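Exodeoxyribonuclease III (Archaeoglobus fulgidus, PDB 2VOA) cuts DNA at abasic sites as an AP endonuclease of the exonuclease III family, probably using two magnesium or manganese ions per subunit. Local coordinates at residues S11-L16 against T36-R41; L31-T36 against G65-S70; K61-V66 against D87-I92. The protein carries 1 engineered substitution. All blocks are in the same frame, centred on the assembly; numbering follows the deposited sequence.

Contact 1 (S11-L16 against T36-R41); sequences SIRSRL and TKVENR. With nucleotides of chain C.
The backbones meet where S11 and T36 bring their CA atoms to 4.4 Å, and I12 N donates to T36 O at 2.9 Å (N-H...O 159°), tilted out of the carbonyl plane. The same oxygen takes a C-H...O contact from S11 CA and a proton from water 1. That water also donates to S11 OG and accepts from R13 N and R13 NE, so four bonds fix it. R13 carries much of the side-chain contact. A bend at chi3 (-59°) lays its guanidinium across V38, whose CG2 stands 3.3 Å above the plane, off-centre near its edge, while water 1 sits in plane at the edge. R13 NH2 reaches K37 O in a weak bond of 2.9 Å and also donates to water 2, which in turn donates to E39 OE1. The carboxylate is turned 69° from the guanidinium, and OE1 lies 4.1 Å from R13 NH1, too far and too steep for an N-H to reach, so only the charges attract. I12 CG2 packs on T36 CB and V38 CG1, each at 3.8 Å. The extended K37 runs its CD alongside S11 and ends at N10 OD1. The DNA backbone is held from S11-L16: S11 OG and S14 OG both donate to OP1 of DG4 of chain C, each at 2.7 Å, and R15 donates from NH1 to OP1 (3.0 Å) and from NH2 to O5' of DG3 of chain C, NH1 also being bonded to K244 O. This loop leads from strand 2-8 into helix 16-26; T36-R41 follows the parallel strand 30-34, and I12 rests on F48 of helix 45-49.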
loop_
_atom_site.group_PDB
_atom_site.type_symbol
_atom_site.label_atom_id
_atom_site.label_comp_id
_atom_site.label_asym_id
_atom_site.label_seq_id
_atom_site.Cartn_x
_atom_site.Cartn_y
_atom_site.Cartn_z
ATOM N N SER A 11 6.236 5.584 -9.913
ATOM C CA SER A 11 4.754 5.584 -9.976
ATOM C C SER A 11 4.153 6.794 -9.254
ATOM O O SER A 11 4.081 6.848 -7.997
ATOM C CB SER A 11 4.090 4.286 -9.487
ATOM O OG SER A 11 2.677 4.332 -9.725
ATOM N N ILE A 12 3.711 7.760 -10.052
ATOM C CA ILE A 12 3.191 9.002 -9.469
ATOM C C ILE A 12 1.966 8.723 -8.579
ATOM O O ILE A 12 1.823 9.329 -7.505
ATOM C CB ILE A 12 2.939 10.115 -10.527
ATOM C CG1 ILE A 12 2.571 11.460 -9.872
ATOM C CG2 ILE A 12 1.902 9.684 -11.563
ATOM C CD1 ILE A 12 3.548 11.970 -8.814
ATOM N N ARG A 13 1.109 7.805 -9.008
ATOM C CA ARG A 13 -0.119 7.505 -8.248
ATOM C C ARG A 13 0.182 6.871 -6.883
ATOM O O ARG A 13 -0.633 6.945 -5.958
ATOM C CB ARG A 13 -1.066 6.632 -9.066
ATOM C CG ARG A 13 -1.807 7.366 -10.178
ATOM C CD ARG A 13 -2.570 6.361 -11.045
ATOM N NE ARG A 13 -1.606 5.410 -11.604
ATOM C CZ ARG A 13 -1.891 4.357 -12.366
ATOM N NH1 ARG A 13 -3.153 4.058 -12.717
ATOM N NH2 ARG A 13 -0.886 3.605 -12.781
ATOM N N SER A 14 1.367 6.277 -6.764
ATOM C CA SER A 14 1.845 5.710 -5.495
ATOM C C SER A 14 2.818 6.633 -4.738
ATOM O O SER A 14 3.364 6.225 -3.716
ATOM C CB SER A 14 2.504 4.353 -5.730
ATOM O OG SER A 14 1.519 3.376 -6.016
ATOM N N ARG A 15 3.004 7.869 -5.215
ATOM C CA ARG A 15 3.992 8.792 -4.622
ATOM C C ARG A 15 3.487 10.219 -4.363
ATOM O O ARG A 15 4.279 11.108 -4.002
ATOM C CB ARG A 15 5.277 8.829 -5.473
ATOM C CG ARG A 15 6.600 8.933 -4.659
ATOM C CD ARG A 15 6.823 7.676 -3.793
ATOM N NE ARG A 15 6.912 6.483 -4.643
ATOM C CZ ARG A 15 6.794 5.231 -4.226
ATOM N NH1 ARG A 15 6.585 4.962 -2.944
ATOM N NH2 ARG A 15 6.885 4.234 -5.112
ATOM N N LEU A 16 2.183 10.443 -4.538
ATOM C CA LEU A 16 1.612 11.777 -4.274
ATOM C C LEU A 16 1.824 12.213 -2.825
ATOM O O LEU A 16 1.987 13.410 -2.543
ATOM C CB LEU A 16 0.122 11.828 -4.639
ATOM C CG LEU A 16 -0.221 11.715 -6.133
ATOM C CD1 LEU A 16 -1.722 11.560 -6.322
ATOM C CD2 LEU A 16 0.310 12.919 -6.946
ATOM N N THR A 36 6.612 7.940 -13.993
ATOM C CA THR A 36 5.245 8.212 -13.523
ATOM C C THR A 36 4.351 6.975 -13.605
ATOM O O THR A 36 3.388 6.840 -12.822
ATOM C CB THR A 36 4.585 9.383 -14.298
ATOM O OG1 THR A 36 4.565 9.072 -15.690
ATOM C CG2 THR A 36 5.385 10.678 -14.107
ATOM N N LYS A 37 4.646 6.102 -14.569
ATOM C CA LYS A 37 3.984 4.797 -14.702
ATOM C C LYS A 37 2.453 4.920 -14.740
ATOM O O LYS A 37 1.691 4.241 -13.991
ATOM C CB LYS A 37 4.446 3.833 -13.602
ATOM C CG LYS A 37 5.914 3.476 -13.675
ATOM C CD LYS A 37 6.331 2.598 -12.509
ATOM C CE LYS A 37 7.818 2.305 -12.635
ATOM N NZ LYS A 37 8.331 1.476 -11.523
ATOM N N VAL A 38 1.981 5.795 -15.625
ATOM C CA VAL A 38 0.528 6.008 -15.735
ATOM C C VAL A 38 0.150 6.472 -17.138
ATOM O O VAL A 38 0.889 7.231 -17.764
ATOM C CB VAL A 38 0.032 7.021 -14.640
ATOM C CG1 VAL A 38 0.606 8.423 -14.867
ATOM C CG2 VAL A 38 -1.495 7.029 -14.541
ATOM N N GLU A 39 -0.982 5.980 -17.647
ATOM C CA GLU A 39 -1.479 6.483 -18.917
ATOM C C GLU A 39 -1.999 7.898 -18.705
ATOM O O GLU A 39 -2.484 8.234 -17.609
ATOM C CB GLU A 39 -2.556 5.565 -19.510
ATOM C CG GLU A 39 -3.728 5.299 -18.594
ATOM C CD GLU A 39 -3.533 4.086 -17.678
ATOM O OE1 GLU A 39 -2.623 4.112 -16.804
ATOM O OE2 GLU A 39 -4.343 3.129 -17.812
ATOM N N ASN A 40 -1.871 8.729 -19.738
ATOM C CA ASN A 40 -2.303 10.138 -19.673
ATOM C C ASN A 40 -3.692 10.351 -19.063
ATOM O O ASN A 40 -3.856 11.204 -18.194
ATOM C CB ASN A 40 -2.217 10.811 -21.051
ATOM C CG ASN A 40 -0.808 10.836 -21.600
ATOM O OD1 ASN A 40 0.159 10.667 -20.860
ATOM N ND2 ASN A 40 -0.682 11.046 -22.915
ATOM N N ARG A 41 -4.684 9.568 -19.493
ATOM C CA ARG A 41 -6.062 9.736 -18.999
ATOM C C ARG A 41 -6.257 9.438 -17.495
ATOM O O ARG A 41 -7.312 9.756 -16.921
ATOM C CB ARG A 41 -7.027 8.900 -19.846
ATOM C CG ARG A 41 -6.839 7.410 -19.718
ATOM C CD ARG A 41 -7.916 6.661 -20.494
ATOM N NE ARG A 41 -7.830 5.222 -20.261
ATOM C CZ ARG A 41 -8.552 4.560 -19.361
ATOM N NH1 ARG A 41 -9.421 5.199 -18.590
ATOM N NH2 ARG A 41 -8.393 3.250 -19.231
ATOM P P DG C 3 5.970 0.981 -3.180
ATOM O OP1 DG C 3 6.655 2.044 -2.409
ATOM O OP2 DG C 3 4.826 0.226 -2.584
ATOM O "O5'" DG C 3 5.447 1.567 -4.563
ATOM C "C5'" DG C 3 4.614 0.856 -5.457
ATOM C "C4'" DG C 3 5.214 1.020 -6.834
ATOM O "O4'" DG C 3 6.468 0.292 -6.917
ATOM C "C3'" DG C 3 4.355 0.481 -7.962
ATOM O "O3'" DG C 3 3.439 1.461 -8.368
ATOM C "C2'" DG C 3 5.420 0.223 -9.027
ATOM C "C1'" DG C 3 6.481 -0.415 -8.154
ATOM N N9 DG C 3 6.346 -1.863 -7.914
ATOM C C8 DG C 3 6.048 -2.487 -6.722
ATOM N N7 DG C 3 6.000 -3.788 -6.795
ATOM C C5 DG C 3 6.284 -4.066 -8.126
ATOM C C6 DG C 3 6.376 -5.319 -8.800
ATOM O O6 DG C 3 6.226 -6.452 -8.319
ATOM N N1 DG C 3 6.678 -5.162 -10.157
ATOM C C2 DG C 3 6.879 -3.941 -10.769
ATOM N N2 DG C 3 7.158 -3.969 -12.079
ATOM N N3 DG C 3 6.790 -2.755 -10.144
ATOM C C4 DG C 3 6.502 -2.891 -8.826
ATOM P P DG C 4 1.865 1.163 -8.462
ATOM O OP1 DG C 4 1.189 2.477 -8.517
ATOM O OP2 DG C 4 1.494 0.178 -7.411
ATOM O "O5'" DG C 4 1.687 0.451 -9.879
ATOM C "C5'" DG C 4 2.131 1.112 -11.075
ATOM C "C4'" DG C 4 2.492 0.110 -12.157
ATOM O "O4'" DG C 4 3.584 -0.712 -11.706
ATOM C "C3'" DG C 4 1.396 -0.887 -12.530
ATOM O "O3'" DG C 4 0.531 -0.291 -13.467
ATOM C "C2'" DG C 4 2.235 -2.001 -13.170
ATOM C "C1'" DG C 4 3.436 -2.031 -12.222
ATOM N N9 DG C 4 3.301 -3.005 -11.125
ATOM C C8 DG C 4 3.090 -2.758 -9.782
ATOM N N7 DG C 4 3.032 -3.839 -9.047
ATOM C C5 DG C 4 3.203 -4.899 -9.959
ATOM C C6 DG C 4 3.227 -6.319 -9.776
ATOM O O6 DG C 4 3.085 -6.964 -8.718
ATOM N N1 DG C 4 3.416 -7.026 -10.972
ATOM C C2 DG C 4 3.589 -6.421 -12.208
ATOM N N2 DG C 4 3.769 -7.232 -13.271
ATOM N N3 DG C 4 3.567 -5.097 -12.388
ATOM C C4 DG C 4 3.383 -4.392 -11.232
HETATM O O HOH W 1 1.265 5.866 -11.313
HETATM O O HOH W 2 -0.628 2.416 -15.332
#

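Contact 2 (L31-T36 against G65-S70); sequences LCMQET and GVAIAS
L31 and M33 pair with A69 and A67 where the segments 31-34 and 65-70, parts of strands 30-34 and 63-70, run antiparallel at 164° in one of the two sheets of the DNase I-like sandwich. These are the hydrogen-bonded pairs, each joined by two backbone bonds. L31 N donates to A69 O at 2.7 Å. A67 N donates to M33 O at 3.1 Å. C32 with I68 and Q34 with V66 are the non-hydrogen-bonded pairs, where I68 CA and V66 CA instead offer C-H groups to L31 O and M33 O. Apolar contact comes largely from M33: a turn at chi3 (-89°) sends its methyl end along the neighbouring strand, so that CE lies 3.8 Å from A69 CB and 4.0 Å from A67 CB. On the other face C32 SG touches I68 CG1 at 4.2 Å, facing strands 91-96 and 99-105 of the second sheet. Among the polar groups, Q34 NE2 is held by N103 and T6, and E35, a predicted magnesium ligand, is hydrogen-bonded through OE1 to N8 ND2. T36 N donates to G65 O from above the carbonyl plane. With chi1 at 58°, T36 OG1 is set against the G65 backbone, 3.1 Å from G65 C, just where a side chain at G65 would collide. T36 OG1 also lies 2.6 Å from water 3, which donates to V66 O at 3.0 Å.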
loop_
_atom_site.group_PDB
_atom_site.type_symbol
_atom_site.label_atom_id
_atom_site.label_comp_id
_atom_site.label_asym_id
_atom_site.label_seq_id
_atom_site.Cartn_x
_atom_site.Cartn_y
_atom_site.Cartn_z
ATOM N N LEU A 31 9.474 21.188 -11.789
ATOM C CA LEU A 31 9.853 19.828 -11.323
ATOM C C LEU A 31 9.630 18.851 -12.458
ATOM O O LEU A 31 8.471 18.637 -12.874
ATOM C CB LEU A 31 9.015 19.387 -10.110
ATOM C CG LEU A 31 9.221 17.914 -9.713
ATOM C CD1 LEU A 31 10.617 17.670 -9.165
ATOM C CD2 LEU A 31 8.150 17.445 -8.711
ATOM N N CYS A 32 10.731 18.274 -12.953
ATOM C CA CYS A 32 10.667 17.176 -13.938
ATOM C C CYS A 32 10.514 15.842 -13.219
ATOM O O CYS A 32 11.238 15.579 -12.261
ATOM C CB CYS A 32 11.924 17.137 -14.806
ATOM S SG CYS A 32 12.076 18.624 -15.779
ATOM N N MET A 33 9.614 14.991 -13.688
ATOM C CA MET A 33 9.431 13.694 -13.052
ATOM C C MET A 33 9.600 12.574 -14.067
ATOM O O MET A 33 9.251 12.747 -15.233
ATOM C CB MET A 33 8.017 13.604 -12.449
ATOM C CG MET A 33 7.803 14.521 -11.275
ATOM S SD MET A 33 6.050 14.736 -10.892
ATOM C CE MET A 33 5.650 16.142 -11.955
ATOM N N GLN A 34 10.140 11.438 -13.622
ATOM C CA GLN A 34 10.255 10.242 -14.463
ATOM C C GLN A 34 9.656 9.032 -13.783
ATOM O O GLN A 34 9.492 9.011 -12.550
ATOM C CB GLN A 34 11.714 9.956 -14.804
ATOM C CG GLN A 34 12.459 11.172 -15.371
ATOM C CD GLN A 34 12.919 12.084 -14.288
ATOM O OE1 GLN A 34 13.260 11.629 -13.179
ATOM N NE2 GLN A 34 12.918 13.372 -14.572
ATOM N N GLU A 35 9.413 7.994 -14.582
ATOM C CA GLU A 35 8.724 6.779 -14.121
ATOM C C GLU A 35 7.422 7.078 -13.380
ATOM O O GLU A 35 7.162 6.579 -12.287
ATOM C CB GLU A 35 9.679 5.855 -13.331
ATOM C CG GLU A 35 10.607 5.137 -14.280
ATOM C CD GLU A 35 11.271 3.911 -13.681
ATOM O OE1 GLU A 35 12.286 4.072 -12.971
ATOM O OE2 GLU A 35 10.811 2.774 -13.977
ATOM N N THR A 36 6.612 7.940 -13.993
ATOM C CA THR A 36 5.245 8.212 -13.523
ATOM C C THR A 36 4.351 6.975 -13.605
ATOM O O THR A 36 3.388 6.840 -12.822
ATOM C CB THR A 36 4.585 9.383 -14.298
ATOM O OG1 THR A 36 4.565 9.072 -15.690
ATOM C CG2 THR A 36 5.385 10.678 -14.107
ATOM N N GLY A 65 7.055 6.799 -18.525
ATOM C CA GLY A 65 6.165 7.934 -18.209
ATOM C C GLY A 65 6.987 9.104 -17.651
ATOM O O GLY A 65 7.835 8.940 -16.756
ATOM N N VAL A 66 6.742 10.289 -18.193
ATOM C CA VAL A 66 7.460 11.507 -17.780
ATOM C C VAL A 66 6.437 12.650 -17.620
ATOM O O VAL A 66 5.380 12.636 -18.240
ATOM C CB VAL A 66 8.536 11.915 -18.830
ATOM C CG1 VAL A 66 9.751 10.967 -18.790
ATOM C CG2 VAL A 66 7.954 12.001 -20.258
ATOM N N ALA A 67 6.745 13.623 -16.780
ATOM C CA ALA A 67 5.832 14.757 -16.556
ATOM C C ALA A 67 6.689 15.942 -16.134
ATOM O O ALA A 67 7.843 15.751 -15.692
ATOM C CB ALA A 67 4.812 14.401 -15.472
ATOM N N ILE A 68 6.157 17.161 -16.315
ATOM C CA ILE A 68 6.808 18.352 -15.751
ATOM C C ILE A 68 5.718 19.169 -15.049
ATOM O O ILE A 68 4.680 19.480 -15.655
ATOM C CB ILE A 68 7.476 19.242 -16.826
ATOM C CG1 ILE A 68 8.385 18.425 -17.748
ATOM C CG2 ILE A 68 8.222 20.457 -16.150
ATOM C CD1 ILE A 68 8.736 19.195 -19.052
ATOM N N ALA A 69 5.949 19.449 -13.766
ATOM C CA ALA A 69 5.100 20.376 -12.987
ATOM C C ALA A 69 5.775 21.754 -12.913
ATOM O O ALA A 69 7.017 21.854 -12.819
ATOM C CB ALA A 69 4.847 19.810 -11.593
ATOM N N SER A 70 4.976 22.814 -12.986
ATOM C CA SER A 70 5.538 24.158 -12.972
ATOM C C SER A 70 4.575 25.218 -12.480
ATOM O O SER A 70 3.342 25.047 -12.544
ATOM C CB SER A 70 6.081 24.527 -14.364
ATOM O OG SER A 70 5.058 24.503 -15.357
HETATM O O HOH W 3 3.217 10.891 -17.056
#

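Contact 3 (K61-V66 against D87-I92); sequences KGRNGV and DEDRLI. With nucleotides of chain C.
Beside the predicted active-site Y105, where the two sheets of the sandwich face each other, N64 hooks onto the turn that holds D89 and R90. With CG opposite the carbonyl carbon (chi1 -55°), its amide is set between them. N64 ND2 donates to D89 OD2 at 2.9 Å (168°). The oxygen lies in the amide plane but is met from above the carboxylate, the two planes standing 89° apart. Next to it G65 N donates to D89 O at 2.7 Å, in the carbonyl plane. Water 4 adds a proton to D89 OD2 and another to R63 O; R63 NH2, 4.2 Å from OD2, aims no N-H at it and feels charge attraction only. N64 OD1 lies 3.2 Å above the R90 guanidinium plane, with no N-H directed at it; R90 NH1 is hydrogen-bonded to Y105 O. A leucine in place of N64 would probably leave D89 OD2 without its amide donor and R90 without the oxygen over its face. K61 NZ makes a weak bond to O3' of DT5 of chain C. V66 CG2 meets I92 CG2 at 3.5 Å, tying strand 63-70 to strand 91-96, with N103 of strand 99-105 touching both, while R90 packs on W123 of helix 115-134.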
loop_
_atom_site.group_PDB
_atom_site.type_symbol
_atom_site.label_atom_id
_atom_site.label_comp_id
_atom_site.label_asym_id
_atom_site.label_seq_id
_atom_site.Cartn_x
_atom_site.Cartn_y
_atom_site.Cartn_z
ATOM N N LYS A 61 0.288 2.959 -20.142
ATOM C CA LYS A 61 -0.022 2.076 -19.035
ATOM C C LYS A 61 1.197 1.378 -18.432
ATOM O O LYS A 61 1.993 0.751 -19.140
ATOM C CB LYS A 61 -1.038 1.011 -19.466
ATOM C CG LYS A 61 -1.518 0.161 -18.300
ATOM C CD LYS A 61 -2.565 -0.857 -18.721
ATOM C CE LYS A 61 -2.037 -1.805 -19.789
ATOM N NZ LYS A 61 -0.796 -2.533 -19.383
ATOM N N GLY A 62 1.341 1.516 -17.119
ATOM C CA GLY A 62 2.205 0.637 -16.342
ATOM C C GLY A 62 3.694 0.890 -16.229
ATOM O O GLY A 62 4.308 0.439 -15.266
ATOM N N ARG A 63 4.287 1.610 -17.182
ATOM C CA ARG A 63 5.753 1.687 -17.262
ATOM C C ARG A 63 6.201 3.012 -17.844
ATOM O O ARG A 63 5.406 3.706 -18.494
ATOM C CB ARG A 63 6.301 0.564 -18.144
ATOM C CG ARG A 63 5.633 0.490 -19.514
ATOM C CD ARG A 63 6.125 -0.688 -20.362
ATOM N NE ARG A 63 6.853 -0.238 -21.553
ATOM C CZ ARG A 63 6.345 -0.198 -22.786
ATOM N NH1 ARG A 63 5.094 -0.596 -23.023
ATOM N NH2 ARG A 63 7.100 0.238 -23.795
ATOM N N ASN A 64 7.479 3.333 -17.646
ATOM C CA ASN A 64 8.044 4.585 -18.131
ATOM C C ASN A 64 7.193 5.767 -17.682
ATOM O O ASN A 64 6.683 5.733 -16.557
ATOM C CB ASN A 64 8.204 4.539 -19.655
ATOM C CG ASN A 64 9.021 3.343 -20.103
ATOM O OD1 ASN A 64 9.949 2.918 -19.399
ATOM N ND2 ASN A 64 8.705 2.812 -21.276
ATOM N N GLY A 65 7.055 6.799 -18.525
ATOM C CA GLY A 65 6.165 7.934 -18.209
ATOM C C GLY A 65 6.987 9.104 -17.651
ATOM O O GLY A 65 7.835 8.940 -16.756
ATOM N N VAL A 66 6.742 10.289 -18.193
ATOM C CA VAL A 66 7.460 11.507 -17.780
ATOM C C VAL A 66 6.437 12.650 -17.620
ATOM O O VAL A 66 5.380 12.636 -18.240
ATOM C CB VAL A 66 8.536 11.915 -18.830
ATOM C CG1 VAL A 66 9.751 10.967 -18.790
ATOM C CG2 VAL A 66 7.954 12.001 -20.258
ATOM N N ASP A 87 9.195 7.058 -28.640
ATOM C CA ASP A 87 9.222 6.886 -27.189
ATOM C C ASP A 87 8.681 8.124 -26.468
ATOM O O ASP A 87 9.363 8.752 -25.641
ATOM C CB ASP A 87 10.626 6.540 -26.685
ATOM C CG ASP A 87 11.088 5.165 -27.142
ATOM O OD1 ASP A 87 10.252 4.295 -27.515
ATOM O OD2 ASP A 87 12.312 4.951 -27.150
ATOM N N GLU A 88 7.435 8.461 -26.802
ATOM C CA GLU A 88 6.747 9.581 -26.136
ATOM C C GLU A 88 6.732 9.459 -24.611
ATOM O O GLU A 88 6.744 10.479 -23.906
ATOM C CB GLU A 88 5.333 9.730 -26.711
ATOM C CG GLU A 88 5.370 10.204 -28.139
ATOM C CD GLU A 88 3.997 10.485 -28.721
ATOM O OE1 GLU A 88 3.004 9.860 -28.272
ATOM O OE2 GLU A 88 3.924 11.308 -29.661
ATOM N N ASP A 89 6.739 8.228 -24.102
ATOM C CA ASP A 89 6.730 7.981 -22.646
ATOM C C ASP A 89 8.095 8.138 -21.967
ATOM O O ASP A 89 8.231 7.825 -20.773
ATOM C CB ASP A 89 6.104 6.616 -22.295
ATOM C CG ASP A 89 6.911 5.410 -22.839
ATOM O OD1 ASP A 89 7.931 5.601 -23.548
ATOM O OD2 ASP A 89 6.492 4.250 -22.584
ATOM N N ARG A 90 9.091 8.613 -22.721
ATOM C CA ARG A 90 10.434 8.819 -22.193
ATOM C C ARG A 90 10.983 10.226 -22.395
ATOM O O ARG A 90 12.118 10.507 -22.027
ATOM C CB ARG A 90 11.424 7.831 -22.843
ATOM C CG ARG A 90 11.179 6.342 -22.498
ATOM C CD ARG A 90 12.323 5.508 -23.039
ATOM N NE ARG A 90 12.222 4.098 -22.656
ATOM C CZ ARG A 90 12.686 3.576 -21.513
ATOM N NH1 ARG A 90 13.282 4.327 -20.596
ATOM N NH2 ARG A 90 12.552 2.277 -21.296
ATOM N N LEU A 91 10.241 11.103 -23.062
ATOM C CA LEU A 91 10.791 12.435 -23.290
ATOM C C LEU A 91 9.634 13.397 -23.407
ATOM O O LEU A 91 8.742 13.191 -24.229
ATOM C CB LEU A 91 11.641 12.470 -24.573
ATOM C CG LEU A 91 12.430 13.737 -24.945
ATOM C CD1 LEU A 91 13.503 13.421 -25.961
ATOM C CD2 LEU A 91 11.551 14.912 -25.503
ATOM N N ILE A 92 9.673 14.434 -22.580
ATOM C CA ILE A 92 8.691 15.516 -22.665
ATOM C C ILE A 92 9.456 16.825 -22.628
ATOM O O ILE A 92 10.415 16.978 -21.840
ATOM C CB ILE A 92 7.596 15.408 -21.544
ATOM C CG1 ILE A 92 6.456 16.421 -21.767
ATOM C CG2 ILE A 92 8.206 15.505 -20.124
ATOM C CD1 ILE A 92 5.321 16.300 -20.760
ATOM P P DT C 5 -0.987 -0.830 -13.638
ATOM O OP1 DT C 5 -1.633 0.105 -14.588
ATOM O OP2 DT C 5 -1.546 -1.087 -12.303
ATOM O "O5'" DT C 5 -0.796 -2.249 -14.368
ATOM C "C5'" DT C 5 -0.312 -2.376 -15.696
ATOM C "C4'" DT C 5 -0.189 -3.857 -16.033
ATOM O "O4'" DT C 5 0.726 -4.501 -15.115
ATOM C "C3'" DT C 5 -1.488 -4.626 -15.855
ATOM O "O3'" DT C 5 -2.229 -4.519 -17.053
ATOM C "C2'" DT C 5 -1.002 -6.056 -15.659
ATOM C "C1'" DT C 5 0.288 -5.835 -14.886
ATOM N N1 DT C 5 0.172 -6.086 -13.426
ATOM C C2 DT C 5 0.256 -7.391 -12.978
ATOM O O2 DT C 5 0.404 -8.354 -13.710
ATOM N N3 DT C 5 0.159 -7.513 -11.616
ATOM C C4 DT C 5 0.000 -6.498 -10.697
ATOM O O4 DT C 5 -0.082 -6.748 -9.505
ATOM C C5 DT C 5 -0.086 -5.154 -11.231
ATOM C C7 DT C 5 -0.517 -3.984 -10.389
ATOM C C6 DT C 5 0.005 -5.030 -12.555
ATOM P P DG C 4 1.865 1.163 -8.462
ATOM O OP1 DG C 4 1.189 2.477 -8.517
ATOM O OP2 DG C 4 1.494 0.178 -7.411
ATOM O "O5'" DG C 4 1.687 0.451 -9.879
ATOM C "C5'" DG C 4 2.131 1.112 -11.075
ATOM C "C4'" DG C 4 2.492 0.110 -12.157
ATOM O "O4'" DG C 4 3.584 -0.712 -11.706
ATOM C "C3'" DG C 4 1.396 -0.887 -12.530
ATOM O "O3'" DG C 4 0.531 -0.291 -13.467
ATOM C "C2'" DG C 4 2.235 -2.001 -13.170
ATOM C "C1'" DG C 4 3.436 -2.031 -12.222
ATOM N N9 DG C 4 3.301 -3.005 -11.125
ATOM C C8 DG C 4 3.090 -2.758 -9.782
ATOM N N7 DG C 4 3.032 -3.839 -9.047
ATOM C C5 DG C 4 3.203 -4.899 -9.959
ATOM C C6 DG C 4 3.227 -6.319 -9.776
ATOM O O6 DG C 4 3.085 -6.964 -8.718
ATOM N N1 DG C 4 3.416 -7.026 -10.972
ATOM C C2 DG C 4 3.589 -6.421 -12.208
ATOM N N2 DG C 4 3.769 -7.232 -13.271
ATOM N N3 DG C 4 3.567 -5.097 -12.388
ATOM C C4 DG C 4 3.383 -4.392 -11.232
HETATM O O HOH W 4 4.376 4.011 -20.925
#

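The three contacts form a continuous patch on one side of the chain's centre, with centres about 10 Å (1 to 2), 9 Å (2 to 3) and 11 Å (1 to 3) apart. Contacts 1 and 2 alternate along the chain and share T36. Contact 3 comes after contact 1 and shares G65 and V66 with contact 2. Contact 2 pairs strand 30-34, which T36-R41 leaves, with strand 63-70; the DNA-binding loop S11-L16 follows the adjacent strand 2-8 of that sheet. Contact 3 carries strand 63-70 across to the second sheet. Probable hydrogen bonds join S11 N to E35 O, linking the phosphate-binding loop to a predicted metal ligand, and K37 N to N64 O, linking contacts 1 and 3.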